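Local atomic coordinates of Lmo2470 protein (Listeria monocytogenes EGD-e, PDB entry 5HL3), a protein that is an internalin with leucine-rich repeats that interacts with host afadin, facilitates crossing of the basement membrane by the bacterium, and binds calcium. Residues N206-F210 with M230-L236; Y287-E291 with V317-T323. All blocks are in the same frame, centred on the assembly; numbering follows the deposited sequence.

Contact 1 (N206-F210 with M230-L236); sequences NTPDF and MVNYTNL
With chi1 at -178°, D209 turns CG away from its backbone N and swings its carboxylate across to T234 on the next turn of the leucine-rich repeat solenoid. The Y233 ring leans back beside its own N (chi1 -62°), and its hydroxyl arrives at T207. Both segments are irregular loops between the parallel strands of successive turns.

The carboxylate grips T234 twice. OD1 of D209 takes the T234 backbone N at 2.9 Å, and OD2 takes the T234 OG1 at 2.7 Å. Both donors lie on syn sides, somewhat out of the carboxylate plane. Water 1 also donates to OD1 and bridges it to F210 O and N235 N. V231 fits its CG2 against the D209 CB.

Inward, the F210 and Y233 rings lie side by side and nearly parallel, planes 11° apart. They meet rim to rim, with CD2 of F210 3.7 Å from CE1 of Y233. Both rings also touch L219 of strand 218-220.

At the other end, V231 N donates to an in-plane lone pair of N206 OD1. Y233 OH donates to T207 OG1 at 2.7 Å, and that same OG1 donates to P208 O.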
ATOM      1  N   ASN A 206      10.198   5.863  -8.879  1.00 13.37           N
ATOM      2  CA  ASN A 206      11.006   6.707  -7.975  1.00 13.45           C
ATOM      3  C   ASN A 206      10.012   7.356  -7.020  1.00 13.16           C
ATOM      4  O   ASN A 206       8.809   7.093  -7.098  1.00 13.39           O
ATOM      5  CB  ASN A 206      11.813   7.776  -8.746  1.00 13.98           C
ATOM      6  CG  ASN A 206      13.174   8.059  -8.129  1.00 14.37           C
ATOM      7  OD1 ASN A 206      13.401   7.846  -6.950  1.00 13.93           O
ATOM      8  ND2 ASN A 206      14.115   8.435  -8.977  1.00 15.57           N
ATOM      9  N   THR A 207      10.521   8.185  -6.120  1.00 12.84           N
ATOM     10  CA  THR A 207       9.661   9.044  -5.307  1.00 12.52           C
ATOM     11  C   THR A 207      10.314  10.417  -5.292  1.00 12.48           C
ATOM     12  O   THR A 207      11.514  10.558  -5.595  1.00 12.57           O
ATOM     13  CB  THR A 207       9.475   8.602  -3.834  1.00 12.40           C
ATOM     14  OG1 THR A 207      10.610   8.967  -3.034  1.00 12.57           O
ATOM     15  CG2 THR A 207       9.203   7.152  -3.703  1.00 12.29           C
ATOM     16  N   PRO A 208       9.551  11.449  -4.918  1.00 12.42           N
ATOM     17  CA  PRO A 208      10.211  12.720  -4.665  1.00 12.63           C
ATOM     18  C   PRO A 208      11.177  12.626  -3.476  1.00 12.62           C
ATOM     19  O   PRO A 208      11.056  11.712  -2.622  1.00 12.43           O
ATOM     20  CB  PRO A 208       9.047  13.659  -4.307  1.00 12.66           C
ATOM     21  CG  PRO A 208       7.839  13.019  -4.897  1.00 12.53           C
ATOM     22  CD  PRO A 208       8.093  11.533  -4.764  1.00 12.32           C
ATOM     23  N   ASP A 209      12.084  13.589  -3.383  1.00 12.85           N
ATOM     24  CA  ASP A 209      12.962  13.704  -2.220  1.00 12.91           C
ATOM     25  C   ASP A 209      12.135  14.478  -1.221  1.00 12.92           C
ATOM     26  O   ASP A 209      12.259  15.693  -1.081  1.00 13.16           O
ATOM     27  CB  ASP A 209      14.234  14.460  -2.587  1.00 13.20           C
ATOM     28  CG  ASP A 209      15.210  14.563  -1.435  1.00 13.31           C
ATOM     29  OD1 ASP A 209      15.031  13.883  -0.396  1.00 13.16           O
ATOM     30  OD2 ASP A 209      16.194  15.327  -1.562  1.00 13.99           O
ATOM     31  N   PHE A 210      11.259  13.752  -0.548  1.00 12.70           N
ATOM     32  CA  PHE A 210      10.180  14.383   0.218  1.00 12.69           C
ATOM     33  C   PHE A 210      10.567  15.613   0.959  1.00 12.95           C
ATOM     34  O   PHE A 210      11.452  15.593   1.823  1.00 13.05           O
ATOM     35  CB  PHE A 210       9.511  13.407   1.173  1.00 12.46           C
ATOM     36  CG  PHE A 210       8.868  12.240   0.485  1.00 12.22           C
ATOM     37  CD1 PHE A 210       7.668  12.398  -0.253  1.00 12.16           C
ATOM     38  CD2 PHE A 210       9.403  10.959   0.567  1.00 12.10           C
ATOM     39  CE1 PHE A 210       7.079  11.325  -0.868  1.00 11.99           C
ATOM     40  CE2 PHE A 210       8.808   9.902  -0.052  1.00 11.93           C
ATOM     41  CZ  PHE A 210       7.638  10.069  -0.755  1.00 11.87           C
HETATM   42  N   MSE A 230      17.709   5.318  -7.182  1.00 13.95           N
HETATM   43  CA  MSE A 230      16.532   6.088  -6.752  1.00 13.82           C
HETATM   44  C   MSE A 230      17.005   7.336  -6.044  1.00 13.50           C
HETATM   45  O   MSE A 230      18.189   7.536  -5.786  1.00 13.66           O
HETATM   46  CB  MSE A 230      15.591   5.264  -5.875  1.00 14.05           C
HETATM   47  CG  MSE A 230      16.267   4.867  -4.565  1.00 14.57           C
HETATM   48 SE   MSE A 230      15.027   3.959  -3.368  1.00 15.83          SE
HETATM   49  CE  MSE A 230      13.868   5.486  -3.039  1.00 15.56           C
ATOM     50  N   VAL A 231      16.052   8.175  -5.692  1.00 13.05           N
ATOM     51  CA  VAL A 231      16.340   9.378  -4.947  1.00 12.98           C
ATOM     52  C   VAL A 231      17.084   9.053  -3.643  1.00 12.87           C
ATOM     53  O   VAL A 231      16.769   8.065  -2.970  1.00 12.71           O
ATOM     54  CB  VAL A 231      15.015  10.129  -4.647  1.00 12.94           C
ATOM     55  CG1 VAL A 231      14.063   9.333  -3.791  1.00 12.76           C
ATOM     56  CG2 VAL A 231      15.280  11.467  -4.028  1.00 13.15           C
ATOM     57  N   ASN A 232      18.061   9.872  -3.306  1.00 13.08           N
ATOM     58  CA  ASN A 232      18.869   9.691  -2.095  1.00 13.16           C
ATOM     59  C   ASN A 232      18.362  10.690  -1.065  1.00 13.18           C
ATOM     60  O   ASN A 232      18.820  11.823  -1.025  1.00 13.40           O
ATOM     61  CB  ASN A 232      20.349   9.850  -2.429  1.00 13.42           C
ATOM     62  CG  ASN A 232      21.288   9.315  -1.342  1.00 13.52           C
ATOM     63  OD1 ASN A 232      20.855   8.812  -0.322  1.00 13.41           O
ATOM     64  ND2 ASN A 232      22.604   9.457  -1.575  1.00 13.78           N
ATOM     65  N   TYR A 233      17.377  10.263  -0.273  1.00 12.98           N
ATOM     66  CA  TYR A 233      16.635  11.154   0.616  1.00 12.99           C
ATOM     67  C   TYR A 233      17.511  12.044   1.450  1.00 13.27           C
ATOM     68  O   TYR A 233      18.447  11.585   2.112  1.00 13.38           O
ATOM     69  CB  TYR A 233      15.705  10.368   1.543  1.00 12.78           C
ATOM     70  CG  TYR A 233      14.644   9.584   0.839  1.00 12.53           C
ATOM     71  CD1 TYR A 233      13.634  10.216   0.144  1.00 12.46           C
ATOM     72  CD2 TYR A 233      14.639   8.192   0.860  1.00 12.39           C
ATOM     73  CE1 TYR A 233      12.651   9.496  -0.486  1.00 12.27           C
ATOM     74  CE2 TYR A 233      13.668   7.460   0.218  1.00 12.21           C
ATOM     75  CZ  TYR A 233      12.681   8.110  -0.470  1.00 12.14           C
ATOM     76  OH  TYR A 233      11.715   7.398  -1.121  1.00 11.99           O
ATOM     77  N   THR A 234      17.199  13.344   1.452  1.00 13.43           N
ATOM     78  CA  THR A 234      17.969  14.321   2.206  1.00 13.92           C
ATOM     79  C   THR A 234      17.277  14.867   3.462  1.00 14.01           C
ATOM     80  O   THR A 234      17.958  15.491   4.286  1.00 14.36           O
ATOM     81  CB  THR A 234      18.344  15.539   1.321  1.00 14.29           C
ATOM     82  OG1 THR A 234      17.157  16.153   0.809  1.00 14.48           O
ATOM     83  CG2 THR A 234      19.230  15.138   0.165  1.00 14.37           C
ATOM     84  N   ASN A 235      15.972  14.644   3.612  0.50 13.72           N
ATOM     85  CA  ASN A 235      15.212  15.213   4.726  0.50 13.77           C
ATOM     86  C   ASN A 235      14.180  14.276   5.325  0.50 13.41           C
ATOM     87  O   ASN A 235      13.023  14.641   5.507  0.50 13.34           O
ATOM     88  CB  ASN A 235      14.534  16.516   4.293  0.50 13.98           C
ATOM     89  CG  ASN A 235      15.525  17.650   4.081  0.50 14.40           C
ATOM     90  OD1 ASN A 235      16.108  18.184   5.023  0.50 14.89           O
ATOM     91  ND2 ASN A 235      15.694  18.045   2.845  0.50 14.48           N
ATOM     92  N   LEU A 236      14.606  13.070   5.673  1.00 13.25           N
ATOM     93  CA  LEU A 236      13.734  12.133   6.409  1.00 13.02           C
ATOM     94  C   LEU A 236      14.417  11.811   7.750  1.00 13.22           C
ATOM     95  O   LEU A 236      14.840  10.680   7.975  1.00 13.16           O
ATOM     96  CB  LEU A 236      13.470  10.860   5.618  1.00 12.75           C
ATOM     97  CG  LEU A 236      12.648  11.010   4.332  1.00 12.56           C
ATOM     98  CD1 LEU A 236      12.444   9.650   3.689  1.00 12.34           C
ATOM     99  CD2 LEU A 236      11.278  11.636   4.575  1.00 12.49           C
TER
HETATM  100  O   HOH W   1      13.699  13.718   2.019  1.00 13.36           O
HETATM  101  O   HOH W   2      14.103  17.237   0.753  1.00 21.26           O
HETATM  102  O   HOH W   3      10.879  15.984   4.502  1.00 13.87           O

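Contact 2 (Y287-E291 with V317-T323); sequences YFQME and VNEEGNT. With CA (calcium ion), chain G.
F288 of helix 285-292 packs its ring onto N322, in the turn that joins strands 310-318 and 323-326. This is a beta hairpin with a G1 bulge, where N322 and T323 both face N318. It lies in the C-terminal domain, which belongs to the DUF3244 family.

The tight part is a stack. In N322, chi1 of -74° sets CG beside the backbone N and lays the amide almost parallel to the F288 ring, planes 4° apart. CB of N322 sits 3.8 Å from the ring centroid, close to the ring normal, as a CH-pi contact. On the opposite face, CD2 of Y287 stands over the ring centre. V317 CG1 fills in beside both aromatics, 3.8 Å from CE1 of F288.

The other side is polar and watered. E319 has two conformers. In the one described, its carboxylate stands at right angles to the F288 ring, with OE2 near the ring edge. Water 4 donates to that OE2 and also bonds Y287 OH. No direct hydrogen bond joins the two segments.

The calcium ion is held by the hairpin turn and four waters. Its protein ligands are E319 O, E319 OE1 at 2.5 Å and N322 OD1. The N322 amide thus serves both ring and metal, consistent with the calcium fixing its rotation through the 2.3 Å bond to OD1.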
ATOM      1  N   TYR A 287      25.896  -4.769  -4.139  1.00 12.84           N
ATOM      2  CA  TYR A 287      26.551  -5.898  -3.482  1.00 13.22           C
ATOM      3  C   TYR A 287      27.475  -5.382  -2.392  1.00 13.69           C
ATOM      4  O   TYR A 287      27.465  -5.889  -1.245  1.00 13.91           O
ATOM      5  CB  TYR A 287      27.339  -6.805  -4.484  1.00 13.52           C
ATOM      6  CG  TYR A 287      28.280  -7.728  -3.735  1.00 14.12           C
ATOM      7  CD1 TYR A 287      27.781  -8.846  -3.044  1.00 14.20           C
ATOM      8  CD2 TYR A 287      29.622  -7.405  -3.568  1.00 14.71           C
ATOM      9  CE1 TYR A 287      28.607  -9.639  -2.280  1.00 14.86           C
ATOM     10  CE2 TYR A 287      30.453  -8.186  -2.769  1.00 15.37           C
ATOM     11  CZ  TYR A 287      29.939  -9.305  -2.140  1.00 15.44           C
ATOM     12  OH  TYR A 287      30.790 -10.089  -1.357  1.00 16.22           O
ATOM     13  N   PHE A 288      28.333  -4.424  -2.748  1.00 13.98           N
ATOM     14  CA  PHE A 288      29.305  -3.898  -1.791  1.00 14.60           C
ATOM     15  C   PHE A 288      28.664  -3.186  -0.604  1.00 14.51           C
ATOM     16  O   PHE A 288      29.139  -3.317   0.515  1.00 14.99           O
ATOM     17  CB  PHE A 288      30.362  -3.060  -2.514  1.00 15.07           C
ATOM     18  CG  PHE A 288      31.165  -3.886  -3.478  1.00 15.33           C
ATOM     19  CD1 PHE A 288      32.160  -4.731  -3.025  1.00 15.97           C
ATOM     20  CD2 PHE A 288      30.829  -3.914  -4.824  1.00 14.98           C
ATOM     21  CE1 PHE A 288      32.870  -5.539  -3.905  1.00 16.28           C
ATOM     22  CE2 PHE A 288      31.489  -4.752  -5.693  1.00 15.25           C
ATOM     23  CZ  PHE A 288      32.511  -5.553  -5.232  1.00 15.89           C
ATOM     24  N   GLN A 289      27.563  -2.491  -0.842  1.00 13.98           N
ATOM     25  CA  GLN A 289      26.809  -1.853   0.237  1.00 13.88           C
ATOM     26  C   GLN A 289      26.211  -2.890   1.182  1.00 13.76           C
ATOM     27  O   GLN A 289      26.305  -2.741   2.423  1.00 14.10           O
ATOM     28  CB  GLN A 289      25.708  -0.980  -0.334  1.00 13.40           C
ATOM     29  CG  GLN A 289      26.199   0.271  -1.028  1.00 13.67           C
ATOM     30  CD  GLN A 289      25.059   1.003  -1.720  1.00 13.26           C
ATOM     31  OE1 GLN A 289      24.385   0.435  -2.600  1.00 12.81           O
ATOM     32  NE2 GLN A 289      24.836   2.241  -1.332  1.00 13.51           N
HETATM   33  N   MSE A 290      25.584  -3.922   0.616  1.00 13.38           N
HETATM   34  CA  MSE A 290      24.979  -4.975   1.435  1.00 13.36           C
HETATM   35  C   MSE A 290      26.036  -5.727   2.212  1.00 14.02           C
HETATM   36  O   MSE A 290      25.846  -6.078   3.376  1.00 14.29           O
HETATM   37  CB  MSE A 290      24.104  -5.915   0.576  1.00 12.97           C
HETATM   38  CG  MSE A 290      22.860  -5.156   0.122  1.00 12.56           C
HETATM   39 SE   MSE A 290      21.624  -6.188  -0.991  1.00 12.66          SE
HETATM   40  CE  MSE A 290      21.143  -7.636   0.257  1.00 12.89           C
ATOM     41  N   GLU A 291      27.171  -6.008   1.571  1.00 14.65           N
ATOM     42  CA  GLU A 291      28.235  -6.756   2.230  1.00 15.87           C
ATOM     43  C   GLU A 291      28.803  -5.965   3.388  1.00 16.61           C
ATOM     44  O   GLU A 291      28.912  -6.493   4.520  1.00 17.00           O
ATOM     45  CB  GLU A 291      29.347  -7.113   1.214  1.00 16.49           C
ATOM     46  CG  GLU A 291      30.361  -8.146   1.696  1.00 17.84           C
ATOM     47  CD  GLU A 291      31.333  -7.638   2.746  1.00 19.06           C
ATOM     48  OE1 GLU A 291      31.721  -6.450   2.754  1.00 19.77           O
ATOM     49  OE2 GLU A 291      31.763  -8.459   3.580  1.00 20.95           O
ATOM     50  N   VAL A 317      35.314 -11.792  -6.480  1.00 20.55           N
ATOM     51  CA  VAL A 317      35.013 -10.464  -5.989  1.00 20.07           C
ATOM     52  C   VAL A 317      36.345  -9.743  -5.814  1.00 21.17           C
ATOM     53  O   VAL A 317      37.256 -10.275  -5.153  1.00 22.22           O
ATOM     54  CB  VAL A 317      34.319 -10.516  -4.625  1.00 19.79           C
ATOM     55  CG1 VAL A 317      34.088  -9.110  -4.096  1.00 19.52           C
ATOM     56  CG2 VAL A 317      33.009 -11.286  -4.714  1.00 19.16           C
ATOM     57  N   ASN A 318      36.449  -8.549  -6.387  1.00 21.30           N
ATOM     58  CA  ASN A 318      37.625  -7.700  -6.305  1.00 22.79           C
ATOM     59  C   ASN A 318      37.276  -6.619  -5.282  1.00 23.41           C
ATOM     60  O   ASN A 318      36.666  -5.604  -5.606  1.00 22.41           O
ATOM     61  CB  ASN A 318      37.952  -7.131  -7.692  1.00 22.75           C
ATOM     62  CG  ASN A 318      37.943  -8.213  -8.801  1.00 22.87           C
ATOM     63  OD1 ASN A 318      38.677  -9.217  -8.708  1.00 23.90           O
ATOM     64  ND2 ASN A 318      37.102  -8.022  -9.845  1.00 21.98           N
ATOM     65  N   GLU A 319      37.653  -6.843  -4.023  0.50 24.71           N
ATOM     66  CA  GLU A 319      37.261  -5.926  -2.941  0.50 25.58           C
ATOM     67  C   GLU A 319      37.939  -4.561  -2.943  0.50 27.03           C
ATOM     68  O   GLU A 319      37.341  -3.596  -2.477  0.50 27.40           O
ATOM     69  CB  GLU A 319      37.389  -6.586  -1.565  0.50 25.95           C
ATOM     70  CG  GLU A 319      36.098  -7.242  -1.098  0.50 25.20           C
ATOM     71  CD  GLU A 319      34.976  -6.227  -0.868  0.50 24.50           C
ATOM     72  OE1 GLU A 319      35.233  -5.000  -0.962  0.50 24.88           O
ATOM     73  OE2 GLU A 319      33.830  -6.641  -0.572  0.50 24.09           O
ATOM     74  N   GLU A 320      39.156  -4.454  -3.460  1.00 29.21           N
ATOM     75  CA  GLU A 320      39.792  -3.117  -3.527  1.00 31.30           C
ATOM     76  C   GLU A 320      39.053  -2.177  -4.489  1.00 29.60           C
ATOM     77  O   GLU A 320      38.610  -1.093  -4.094  1.00 30.46           O
ATOM     78  CB  GLU A 320      41.288  -3.200  -3.858  1.00 34.90           C
ATOM     79  CG  GLU A 320      42.180  -3.575  -2.678  1.00 38.08           C
ATOM     80  CD  GLU A 320      42.385  -2.445  -1.652  1.00 40.15           C
ATOM     81  OE1 GLU A 320      43.541  -2.279  -1.169  1.00 44.50           O
ATOM     82  OE2 GLU A 320      41.409  -1.729  -1.314  1.00 41.01           O
ATOM     83  N   GLY A 321      38.864  -2.621  -5.725  1.00 27.77           N
ATOM     84  CA  GLY A 321      38.226  -1.795  -6.733  1.00 26.12           C
ATOM     85  C   GLY A 321      36.717  -1.897  -6.775  1.00 23.61           C
ATOM     86  O   GLY A 321      36.100  -1.264  -7.617  1.00 23.43           O
ATOM     87  N   ASN A 322      36.116  -2.679  -5.865  1.00 21.84           N
ATOM     88  CA  ASN A 322      34.673  -2.891  -5.835  1.00 19.94           C
ATOM     89  C   ASN A 322      34.104  -3.323  -7.192  1.00 18.37           C
ATOM     90  O   ASN A 322      33.227  -2.677  -7.759  1.00 17.65           O
ATOM     91  CB  ASN A 322      33.917  -1.662  -5.282  1.00 20.02           C
ATOM     92  CG  ASN A 322      34.066  -1.502  -3.772  1.00 20.93           C
ATOM     93  OD1 ASN A 322      34.934  -2.100  -3.144  1.00 22.04           O
ATOM     94  ND2 ASN A 322      33.194  -0.698  -3.191  1.00 21.11           N
ATOM     95  N   THR A 323      34.634  -4.421  -7.709  1.00 17.90           N
ATOM     96  CA  THR A 323      34.102  -4.985  -8.959  1.00 17.13           C
ATOM     97  C   THR A 323      34.011  -6.495  -8.760  1.00 16.79           C
ATOM     98  O   THR A 323      34.508  -7.050  -7.773  1.00 17.05           O
ATOM     99  CB  THR A 323      35.002  -4.691 -10.181  1.00 17.75           C
ATOM    100  OG1 THR A 323      36.274  -5.266  -9.978  1.00 18.63           O
ATOM    101  CG2 THR A 323      35.187  -3.188 -10.440  1.00 17.99           C
TER
HETATM  102 CA    CA G 406      35.757  -2.605  -1.050  1.00 29.21          CA
HETATM  103  O   HOH W   4      33.243  -9.250  -0.475  1.00 28.03           O
HETATM  104  O   HOH W   5      36.967  -0.727  -1.566  1.00 36.00           O
HETATM  105  O   HOH W   6      35.692  -1.222   1.224  1.00 43.45           O
HETATM  106  O   HOH W   7      37.524  -3.312   0.519  1.00 39.47           O
HETATM  107  O   HOH W   8      33.576  -2.576  -0.276  1.00 35.35           O

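In the fold
Contact 1 joins two successive turns of the leucine-rich repeat coil. Contact 2 joins a helix to a hairpin in the C-terminal domain. They share no element and do not touch: their centres are 25 Å apart and their nearest atoms about 8 Å. Both are partly buried, with aromatic rings inside and polar groups toward the outside. The chemistry differs. In contact 1, side-chain hydrogen bonds cross directly between the loops, and no metal is involved. In contact 2, apolar packing and a ring-amide stack do the joining, while calcium binds, and probably stiffens, one partner, the hairpin turn. Contact 1 buries more surface, 464 against 288 Å².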